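Local coordinates for protein adenosylmethionine-8-amino-7-oxononanoate aminotransferase (Methanocaldococcus jannaschii, PDB 6ZHK) that probably transfers the amino group of S-adenosyl-L-methionine to 8-amino-7-oxononanoate, a pyridoxal phosphate-dependent step of biotin biosynthesis, at residues R145-S150 against A225-C230; E153-D158 against E169-V174; D158-M163 against P177-G182. One frame throughout, in Å; residues are numbered along the deposited sequence.

Contact 1: R145-S150 against A225-C230; sequences RTKFIS and AEEVFC
The ring of Phe229 fits the concave turn made by Arg145, Thr146 and Lys147, presenting its edge to carbonyls there: CD2 lies 3.4 Å from Arg145 O, and CE2 3.4 Å from Thr146 O. A first torsion of 63° sets CG between the backbone N and the carbonyl carbon and turns the ring so that its edge meets the turn, a place for a rigid aromatic with polarised edge hydrogens. The backbone helps place it, since Phe229 N donates to Lys147 O at 2.8 Å. Lys147 N in turn reaches Glu227 O (3.0 Å), and these two bonds pair Lys147 with Val228 as parallel strand neighbours. Further along, Ile149 N reaches Cys230 O (3.0 Å).

Branched side chains suit the sheet face holding Val228, where its CG2 meets Ile149 CG1 at 4.0 Å, the two side chains crossing at about a right angle. On the other face the small, soft SG of Cys230 tucks 3.9 Å from Phe148 CB. At the loop end Arg145 bends at its second torsion (-113°), and its guanidinium has Ala225 O and Glu226 CA over one face, with Val228 O at its edge. Its NH1 points almost straight at Val228 O (3.0 Å), although that oxygen is modelled too near the arginine chain for its place to be certain. NH2 forms salt bridges with Asp142 and Asp262, and Tyr137 makes a cation-pi contact. Replacement of Arg145 by alanine is likely to deprive Asp142 and Asp262 of this salt-bridge partner and to open a gap beside Ala225 and Glu226.

Strand 147-151 lies between strands 228-234 and 183-185 in the central seven-stranded sheet; Ile149 packs on helix 211-224, while Phe229 rests against helix 122-140 and Leu178 of the second subunit.

Contact 2: E153-D158 against E169-V174; sequences EGYHGD and ELFHGV
His172 is the residue most deeply engaged here, its imidazole passing alongside Tyr155 and Gly157 O to reach Asp158. NE2 donates to Asp158 OD1 over 2.9 Å, the N-H...O angle being 161°. The oxygen lies in the plane of the imidazole, whereas the ring approaches on the anti side of the carboxylate, and the two planes stand 67° apart. A first torsion of -56°, with CG anti to the carbonyl carbon, aims the ring from the helix toward the loop, and its CE1 comes 3.2 Å from Gly157 O.

Tyr155 takes the next largest share. Its CE1 is 3.6 Å from His172 CE1, and the rings meet rim to rim with centroids 5.8 Å apart, neither lying over the other. The hydroxyl donates to Asp158 OD1 at 2.8 Å, arriving at the opposite face of the carboxylate from His172. In this class-III, fold-type I aminotransferase, the loop 153-158 follows a strand of the central sheet and borders the active site: Tyr155 is predicted to bind substrate, and Gly157 lies close to Ala123 of the predicted cofactor site. The backbone angles of Gly157 would jam a side chain against the preceding carbonyl, which explains the glycine.

Asp158 contributes less surface but gathers the polar groups. Besides Tyr155 and His172, OD1 accepts from Tyr25, a residue predicted to recognise substrate, while OD2 takes the backbone N-H of Gly336 of the second subunit. A short side chain carrying two acceptor oxygens is well suited to so many donors in a buried place. Phe171, on the same helix as His172, adds an apolar flank, with CD2 4.2 Å from Tyr155 CE1; its ring also meets Tyr25 edge-to-face.

Contact 3: D158-M163 against P177-G182; sequences DTVGAM and PLLFKG
Leu179 lays its CD2 methyl over the first turn of helix 160-165, where it rests 3.8 Å from Met163 CB and 3.8 Å from Val160 O. The two segments belong to the beta-alpha-beta crossover that leads from strand 147-151 to the parallel strand 183-185, and this contact packs its returning loop against the short helix. No hydrogen bond joins the segments; shape does the work. Val160 and Met163 stand three residues apart, so they flank one side of the helix, and a methyl branch of a leucine suits the groove between them. With CG anti to its carbonyl carbon (chi1 -53°), Leu179 turns its CD2 branch onto the helix, meeting Met163 at about a right angle.

Upstream, Val160 CG1 touches the loop backbone at Leu178 O, 3.4 Å away. Its beta-branched side chain is compact enough to sit close to the carbonyl. The helix backbone is itself fixed by Met163 N donating to Thr159 O over 2.7 Å. Ser164 ties the loop to the helix from outside the two segments, its OG bonding to both Phe180 N and Val160 O.

Phe180 packs against Ile130 of helix 122-140. Gly161 meets this ring with its backbone alone: Phe180 CE2 stands 3.8 Å from Gly161 CA.

In the fold
Followed from the N terminus, the chain enters strand 147-151, where contact 1 begins; its partner arrives only at 225-230, closing a long loop that brings two neighbouring strands of the central sheet together. Contacts 2 and 3 both fall within that loop. Contact 2 starts in the loop after the strand and closes on helix 169-172; contact 3 starts at Asp158, which the two share, and closes on the segment leading to strand 183-185. Their segments alternate, so the two closures cross, tying the loop before helix 160-165 to helix 169-172 and helix 160-165 itself to the segment before strand 183-185. Phe148 packs against 180-182, joining contact 1 to contact 3, and all three touch the second subunit.

Contact 1: R145-S150 against A225-C230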
loop_
_atom_site.group_PDB
_atom_site.type_symbol
_atom_site.label_atom_id
_atom_site.label_comp_id
_atom_site.label_asym_id
_atom_site.label_seq_id
_atom_site.Cartn_x
_atom_site.Cartn_y
_atom_site.Cartn_z
ATOM N N ARG A 145 -18.105 -14.002 -14.824
ATOM C CA ARG A 145 -16.640 -14.080 -14.856
ATOM C C ARG A 145 -16.046 -13.658 -13.509
ATOM O O ARG A 145 -15.633 -12.495 -13.353
ATOM C CB ARG A 145 -16.087 -13.108 -15.909
ATOM C CG ARG A 145 -16.594 -13.347 -17.320
ATOM C CD ARG A 145 -15.338 -13.792 -18.006
ATOM N NE ARG A 145 -15.546 -13.474 -19.376
ATOM C CZ ARG A 145 -14.653 -13.587 -20.328
ATOM N NH1 ARG A 145 -13.388 -13.913 -20.058
ATOM N NH2 ARG A 145 -15.051 -13.248 -21.536
ATOM N N THR A 146 -16.024 -14.612 -12.579
ATOM C CA THR A 146 -15.770 -14.371 -11.170
ATOM C C THR A 146 -14.533 -15.131 -10.701
ATOM O O THR A 146 -14.071 -14.917 -9.587
ATOM C CB THR A 146 -16.970 -14.766 -10.309
ATOM O OG1 THR A 146 -17.165 -16.153 -10.506
ATOM C CG2 THR A 146 -18.249 -14.080 -10.727
ATOM N N LYS A 147 -13.936 -15.938 -11.583
ATOM C CA LYS A 147 -12.805 -16.754 -11.204
ATOM C C LYS A 147 -11.571 -16.277 -11.953
ATOM O O LYS A 147 -11.630 -15.367 -12.778
ATOM C CB LYS A 147 -13.099 -18.249 -11.417
ATOM C CG LYS A 147 -14.106 -18.833 -10.405
ATOM C CD LYS A 147 -14.288 -20.338 -10.516
ATOM C CE LYS A 147 -14.878 -20.997 -9.282
ATOM N NZ LYS A 147 -16.152 -20.349 -8.872
ATOM N N PHE A 148 -10.428 -16.819 -11.555
ATOM C CA PHE A 148 -9.192 -16.439 -12.206
ATOM C C PHE A 148 -8.378 -17.704 -12.439
ATOM O O PHE A 148 -8.683 -18.746 -11.874
ATOM C CB PHE A 148 -8.405 -15.486 -11.321
ATOM C CG PHE A 148 -7.995 -16.160 -10.060
ATOM C CD1 PHE A 148 -8.822 -16.139 -8.949
ATOM C CD2 PHE A 148 -6.807 -16.896 -10.015
ATOM C CE1 PHE A 148 -8.466 -16.839 -7.820
ATOM C CE2 PHE A 148 -6.439 -17.582 -8.877
ATOM C CZ PHE A 148 -7.285 -17.539 -7.766
ATOM N N ILE A 149 -7.356 -17.573 -13.263
ATOM C CA ILE A 149 -6.384 -18.630 -13.428
ATOM C C ILE A 149 -5.011 -18.072 -13.079
ATOM O O ILE A 149 -4.604 -16.986 -13.537
ATOM C CB ILE A 149 -6.367 -19.085 -14.913
ATOM C CG1 ILE A 149 -7.634 -19.873 -15.255
ATOM C CG2 ILE A 149 -5.137 -19.968 -15.089
ATOM C CD1 ILE A 149 -7.817 -20.156 -16.754
ATOM N N SER A 150 -4.263 -18.849 -12.312
ATOM C CA SER A 150 -2.888 -18.492 -12.024
ATOM C C SER A 150 -2.088 -19.804 -11.910
ATOM O O SER A 150 -2.499 -20.820 -12.489
ATOM C CB SER A 150 -2.904 -17.681 -10.766
ATOM O OG SER A 150 -1.598 -17.213 -10.487
ATOM N N ALA A 225 -12.465 -20.235 -19.708
ATOM C CA ALA A 225 -12.471 -18.914 -20.310
ATOM C C ALA A 225 -13.705 -18.066 -19.955
ATOM O O ALA A 225 -13.542 -16.901 -19.571
ATOM C CB ALA A 225 -12.276 -19.049 -21.820
ATOM N N GLU A 226 -14.921 -18.647 -20.072
ATOM C CA GLU A 226 -16.111 -17.807 -19.986
ATOM C C GLU A 226 -16.458 -17.590 -18.507
ATOM O O GLU A 226 -17.389 -16.868 -18.211
ATOM C CB GLU A 226 -17.299 -18.417 -20.754
ATOM C CG GLU A 226 -17.032 -18.413 -22.274
ATOM C CD GLU A 226 -18.119 -18.927 -23.215
ATOM O OE1 GLU A 226 -19.303 -18.689 -22.969
ATOM O OE2 GLU A 226 -17.776 -19.587 -24.209
ATOM N N GLU A 227 -15.711 -18.201 -17.594
ATOM C CA GLU A 227 -15.985 -17.986 -16.172
ATOM C C GLU A 227 -14.846 -17.256 -15.476
ATOM O O GLU A 227 -14.833 -17.142 -14.235
ATOM C CB GLU A 227 -16.303 -19.285 -15.427
ATOM C CG GLU A 227 -15.139 -20.218 -15.188
ATOM C CD GLU A 227 -15.546 -21.636 -14.755
ATOM O OE1 GLU A 227 -15.780 -21.832 -13.552
ATOM O OE2 GLU A 227 -15.614 -22.565 -15.621
ATOM N N VAL A 228 -13.901 -16.723 -16.250
ATOM C CA VAL A 228 -12.652 -16.223 -15.651
ATOM C C VAL A 228 -12.468 -14.756 -16.055
ATOM O O VAL A 228 -12.742 -14.422 -17.211
ATOM C CB VAL A 228 -11.509 -17.150 -16.141
ATOM C CG1 VAL A 228 -10.171 -16.456 -16.338
ATOM C CG2 VAL A 228 -11.379 -18.375 -15.231
ATOM N N PHE A 229 -12.084 -13.876 -15.104
ATOM C CA PHE A 229 -11.824 -12.466 -15.425
ATOM C C PHE A 229 -10.353 -12.135 -15.675
ATOM O O PHE A 229 -10.055 -11.054 -16.218
ATOM C CB PHE A 229 -12.451 -11.520 -14.397
ATOM C CG PHE A 229 -11.872 -11.685 -13.019
ATOM C CD1 PHE A 229 -10.687 -11.020 -12.697
ATOM C CD2 PHE A 229 -12.432 -12.555 -12.091
ATOM C CE1 PHE A 229 -10.124 -11.159 -11.423
ATOM C CE2 PHE A 229 -11.895 -12.652 -10.806
ATOM C CZ PHE A 229 -10.741 -11.957 -10.463
ATOM N N CYS A 230 -9.454 -13.057 -15.319
ATOM C CA CYS A 230 -8.065 -12.865 -15.733
ATOM C C CYS A 230 -7.243 -14.147 -15.587
ATOM O O CYS A 230 -7.697 -15.114 -14.981
ATOM C CB CYS A 230 -7.427 -11.776 -14.873
ATOM S SG CYS A 230 -7.092 -12.334 -13.170
#

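Contact 2: E153-D158 against E169-V174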
loop_
_atom_site.group_PDB
_atom_site.type_symbol
_atom_site.label_atom_id
_atom_site.label_comp_id
_atom_site.label_asym_id
_atom_site.label_seq_id
_atom_site.Cartn_x
_atom_site.Cartn_y
_atom_site.Cartn_z
ATOM N N GLU A 153 2.407 -21.838 -6.452
ATOM C CA GLU A 153 3.682 -21.285 -6.004
ATOM C C GLU A 153 3.888 -19.874 -6.541
ATOM O O GLU A 153 4.918 -19.273 -6.232
ATOM C CB GLU A 153 4.902 -22.121 -6.451
ATOM C CG GLU A 153 5.061 -23.504 -5.805
ATOM C CD GLU A 153 6.144 -24.412 -6.418
ATOM O OE1 GLU A 153 7.009 -23.927 -7.216
ATOM O OE2 GLU A 153 6.116 -25.632 -6.133
ATOM N N GLY A 154 2.976 -19.322 -7.349
ATOM C CA GLY A 154 3.138 -17.928 -7.753
ATOM C C GLY A 154 2.903 -16.987 -6.559
ATOM O O GLY A 154 2.266 -17.374 -5.584
ATOM N N TYR A 155 3.372 -15.741 -6.657
ATOM C CA TYR A 155 3.292 -14.843 -5.516
ATOM C C TYR A 155 3.054 -13.438 -6.077
ATOM O O TYR A 155 3.746 -13.036 -7.000
ATOM C CB TYR A 155 4.615 -14.868 -4.728
ATOM C CG TYR A 155 4.594 -13.869 -3.592
ATOM C CD1 TYR A 155 4.001 -14.186 -2.380
ATOM C CD2 TYR A 155 5.179 -12.611 -3.740
ATOM C CE1 TYR A 155 3.894 -13.256 -1.354
ATOM C CE2 TYR A 155 5.146 -11.688 -2.700
ATOM C CZ TYR A 155 4.492 -12.022 -1.524
ATOM O OH TYR A 155 4.463 -11.096 -0.522
ATOM N N HIS A 156 2.078 -12.713 -5.478
ATOM C CA HIS A 156 1.641 -11.404 -5.943
ATOM C C HIS A 156 1.491 -10.430 -4.780
ATOM O O HIS A 156 1.131 -9.273 -5.016
ATOM C CB HIS A 156 0.337 -11.569 -6.751
ATOM C CG HIS A 156 0.635 -12.304 -8.032
ATOM N ND1 HIS A 156 1.456 -11.792 -8.999
ATOM C CD2 HIS A 156 0.278 -13.512 -8.459
ATOM C CE1 HIS A 156 1.629 -12.672 -9.972
ATOM N NE2 HIS A 156 0.863 -13.700 -9.700
ATOM N N GLY A 157 1.849 -10.864 -3.564
ATOM C CA GLY A 157 1.732 -9.991 -2.412
ATOM C C GLY A 157 0.864 -10.613 -1.333
ATOM O O GLY A 157 0.327 -11.720 -1.508
ATOM N N ASP A 158 0.599 -9.817 -0.284
ATOM C CA ASP A 158 0.047 -10.419 0.926
ATOM C C ASP A 158 -1.327 -9.862 1.333
ATOM O O ASP A 158 -1.874 -10.321 2.346
ATOM C CB ASP A 158 0.960 -10.165 2.137
ATOM C CG ASP A 158 2.365 -10.700 1.935
ATOM O OD1 ASP A 158 2.490 -11.754 1.283
ATOM O OD2 ASP A 158 3.283 -9.977 2.313
ATOM N N GLU A 169 1.164 -21.466 -0.842
ATOM C CA GLU A 169 0.483 -22.186 0.217
ATOM C C GLU A 169 1.092 -21.929 1.602
ATOM O O GLU A 169 0.364 -21.864 2.589
ATOM C CB GLU A 169 0.479 -23.695 -0.056
ATOM C CG GLU A 169 -0.482 -24.421 0.869
ATOM C CD GLU A 169 -1.929 -24.335 0.393
ATOM O OE1 GLU A 169 -2.192 -24.500 -0.843
ATOM O OE2 GLU A 169 -2.795 -24.111 1.245
ATOM N N LEU A 170 2.429 -21.910 1.716
ATOM C CA LEU A 170 3.027 -21.784 3.042
ATOM C C LEU A 170 2.647 -20.434 3.645
ATOM O O LEU A 170 2.296 -20.382 4.830
ATOM C CB LEU A 170 4.565 -21.892 2.943
ATOM C CG LEU A 170 5.350 -21.661 4.239
ATOM C CD1 LEU A 170 5.160 -22.761 5.286
ATOM C CD2 LEU A 170 6.846 -21.426 3.921
ATOM N N PHE A 171 2.837 -19.362 2.845
ATOM C CA PHE A 171 2.604 -18.011 3.380
ATOM C C PHE A 171 1.120 -17.706 3.645
ATOM O O PHE A 171 0.780 -16.971 4.603
ATOM C CB PHE A 171 3.177 -16.941 2.433
ATOM C CG PHE A 171 4.665 -17.001 2.190
ATOM C CD1 PHE A 171 5.512 -17.654 3.092
ATOM C CD2 PHE A 171 5.210 -16.451 1.026
ATOM C CE1 PHE A 171 6.886 -17.696 2.879
ATOM C CE2 PHE A 171 6.581 -16.532 0.813
ATOM C CZ PHE A 171 7.413 -17.137 1.730
ATOM N N HIS A 172 0.238 -18.187 2.748
ATOM C CA HIS A 172 -1.135 -17.683 2.738
ATOM C C HIS A 172 -2.217 -18.766 2.938
ATOM O O HIS A 172 -3.386 -18.436 3.077
ATOM C CB HIS A 172 -1.368 -17.032 1.368
ATOM C CG HIS A 172 -0.380 -15.953 1.047
ATOM N ND1 HIS A 172 0.004 -15.670 -0.270
ATOM C CD2 HIS A 172 0.146 -15.002 1.815
ATOM C CE1 HIS A 172 0.805 -14.616 -0.240
ATOM N NE2 HIS A 172 0.892 -14.178 1.018
ATOM N N GLY A 173 -1.830 -20.048 2.990
ATOM C CA GLY A 173 -2.719 -21.197 3.070
ATOM C C GLY A 173 -3.693 -21.127 4.261
ATOM O O GLY A 173 -4.868 -21.514 4.137
ATOM N N VAL A 174 -3.221 -20.673 5.403
ATOM C CA VAL A 174 -4.124 -20.514 6.541
ATOM C C VAL A 174 -5.311 -19.560 6.276
ATOM O O VAL A 174 -6.369 -19.650 6.928
ATOM C CB VAL A 174 -3.314 -20.126 7.779
ATOM C CG1 VAL A 174 -2.746 -18.703 7.718
ATOM C CG2 VAL A 174 -4.149 -20.343 9.051
#

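Contact 3: D158-M163 against P177-G182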
loop_
_atom_site.group_PDB
_atom_site.type_symbol
_atom_site.label_atom_id
_atom_site.label_comp_id
_atom_site.label_asym_id
_atom_site.label_seq_id
_atom_site.Cartn_x
_atom_site.Cartn_y
_atom_site.Cartn_z
ATOM N N ASP A 158 0.599 -9.817 -0.284
ATOM C CA ASP A 158 0.047 -10.419 0.926
ATOM C C ASP A 158 -1.327 -9.862 1.333
ATOM O O ASP A 158 -1.874 -10.321 2.346
ATOM C CB ASP A 158 0.960 -10.165 2.137
ATOM C CG ASP A 158 2.365 -10.700 1.935
ATOM O OD1 ASP A 158 2.490 -11.754 1.283
ATOM O OD2 ASP A 158 3.283 -9.977 2.313
ATOM N N THR A 159 -1.889 -8.857 0.606
ATOM C CA THR A 159 -3.260 -8.482 0.900
ATOM C C THR A 159 -4.221 -9.558 0.352
ATOM O O THR A 159 -3.812 -10.465 -0.366
ATOM C CB THR A 159 -3.530 -7.061 0.395
ATOM O OG1 THR A 159 -3.074 -7.057 -0.964
ATOM C CG2 THR A 159 -2.718 -6.047 1.160
ATOM N N VAL A 160 -5.502 -9.464 0.703
ATOM C CA VAL A 160 -6.404 -10.619 0.465
ATOM C C VAL A 160 -6.558 -10.916 -1.032
ATOM O O VAL A 160 -6.548 -12.057 -1.461
ATOM C CB VAL A 160 -7.752 -10.375 1.158
ATOM C CG1 VAL A 160 -8.830 -11.355 0.721
ATOM C CG2 VAL A 160 -7.531 -10.469 2.678
ATOM N N GLY A 161 -6.749 -9.879 -1.842
ATOM C CA GLY A 161 -6.815 -10.071 -3.281
ATOM C C GLY A 161 -5.540 -10.657 -3.872
ATOM O O GLY A 161 -5.614 -11.633 -4.672
ATOM N N ALA A 162 -4.385 -10.070 -3.454
ATOM C CA ALA A 162 -3.104 -10.608 -3.932
ATOM C C ALA A 162 -2.920 -12.062 -3.492
ATOM O O ALA A 162 -2.424 -12.866 -4.258
ATOM C CB ALA A 162 -1.939 -9.749 -3.405
ATOM N N MET A 163 -3.275 -12.373 -2.237
ATOM C CA MET A 163 -3.091 -13.754 -1.754
ATOM C C MET A 163 -3.992 -14.709 -2.570
ATOM O O MET A 163 -3.604 -15.850 -2.769
ATOM C CB MET A 163 -3.501 -13.917 -0.267
ATOM C CG MET A 163 -2.532 -13.266 0.690
ATOM S SD MET A 163 -2.902 -13.803 2.390
ATOM C CE MET A 163 -4.365 -12.823 2.753
ATOM N N PRO A 177 -10.238 -19.504 3.982
ATOM C CA PRO A 177 -11.632 -19.040 4.122
ATOM C C PRO A 177 -11.900 -17.595 3.684
ATOM O O PRO A 177 -13.027 -17.248 3.336
ATOM C CB PRO A 177 -11.890 -19.135 5.627
ATOM C CG PRO A 177 -10.963 -20.282 6.007
ATOM C CD PRO A 177 -9.686 -19.995 5.244
ATOM N N LEU A 178 -10.858 -16.765 3.628
ATOM C CA LEU A 178 -11.044 -15.360 3.279
ATOM C C LEU A 178 -10.717 -15.101 1.806
ATOM O O LEU A 178 -10.943 -13.995 1.308
ATOM C CB LEU A 178 -10.123 -14.466 4.093
ATOM C CG LEU A 178 -10.156 -14.626 5.607
ATOM C CD1 LEU A 178 -9.172 -13.611 6.221
ATOM C CD2 LEU A 178 -11.596 -14.474 6.103
ATOM N N LEU A 179 -10.213 -16.114 1.113
ATOM C CA LEU A 179 -9.737 -15.859 -0.249
ATOM C C LEU A 179 -10.817 -16.212 -1.278
ATOM O O LEU A 179 -11.600 -17.141 -1.072
ATOM C CB LEU A 179 -8.523 -16.737 -0.496
ATOM C CG LEU A 179 -7.386 -16.643 0.531
ATOM C CD1 LEU A 179 -6.208 -17.535 0.047
ATOM C CD2 LEU A 179 -6.953 -15.176 0.662
ATOM N N PHE A 180 -10.843 -15.467 -2.385
ATOM C CA PHE A 180 -11.793 -15.806 -3.434
ATOM C C PHE A 180 -11.117 -16.864 -4.296
ATOM O O PHE A 180 -9.891 -16.898 -4.359
ATOM C CB PHE A 180 -12.284 -14.584 -4.237
ATOM C CG PHE A 180 -11.196 -13.766 -4.886
ATOM C CD1 PHE A 180 -10.612 -14.175 -6.080
ATOM C CD2 PHE A 180 -10.741 -12.607 -4.286
ATOM C CE1 PHE A 180 -9.632 -13.416 -6.694
ATOM C CE2 PHE A 180 -9.736 -11.857 -4.876
ATOM C CZ PHE A 180 -9.203 -12.244 -6.109
ATOM N N LYS A 181 -11.912 -17.749 -4.933
ATOM C CA LYS A 181 -11.356 -18.978 -5.455
ATOM C C LYS A 181 -11.159 -18.914 -6.972
ATOM O O LYS A 181 -11.854 -18.219 -7.709
ATOM C CB LYS A 181 -12.227 -20.167 -5.008
ATOM C CG LYS A 181 -12.428 -20.296 -3.503
ATOM C CD LYS A 181 -11.076 -20.444 -2.794
ATOM C CE LYS A 181 -11.152 -20.710 -1.286
ATOM N NZ LYS A 181 -11.899 -19.630 -0.593
ATOM N N GLY A 182 -10.277 -19.771 -7.474
ATOM C CA GLY A 182 -10.020 -19.815 -8.909
ATOM C C GLY A 182 -9.341 -21.137 -9.251
ATOM O O GLY A 182 -9.558 -22.122 -8.565
#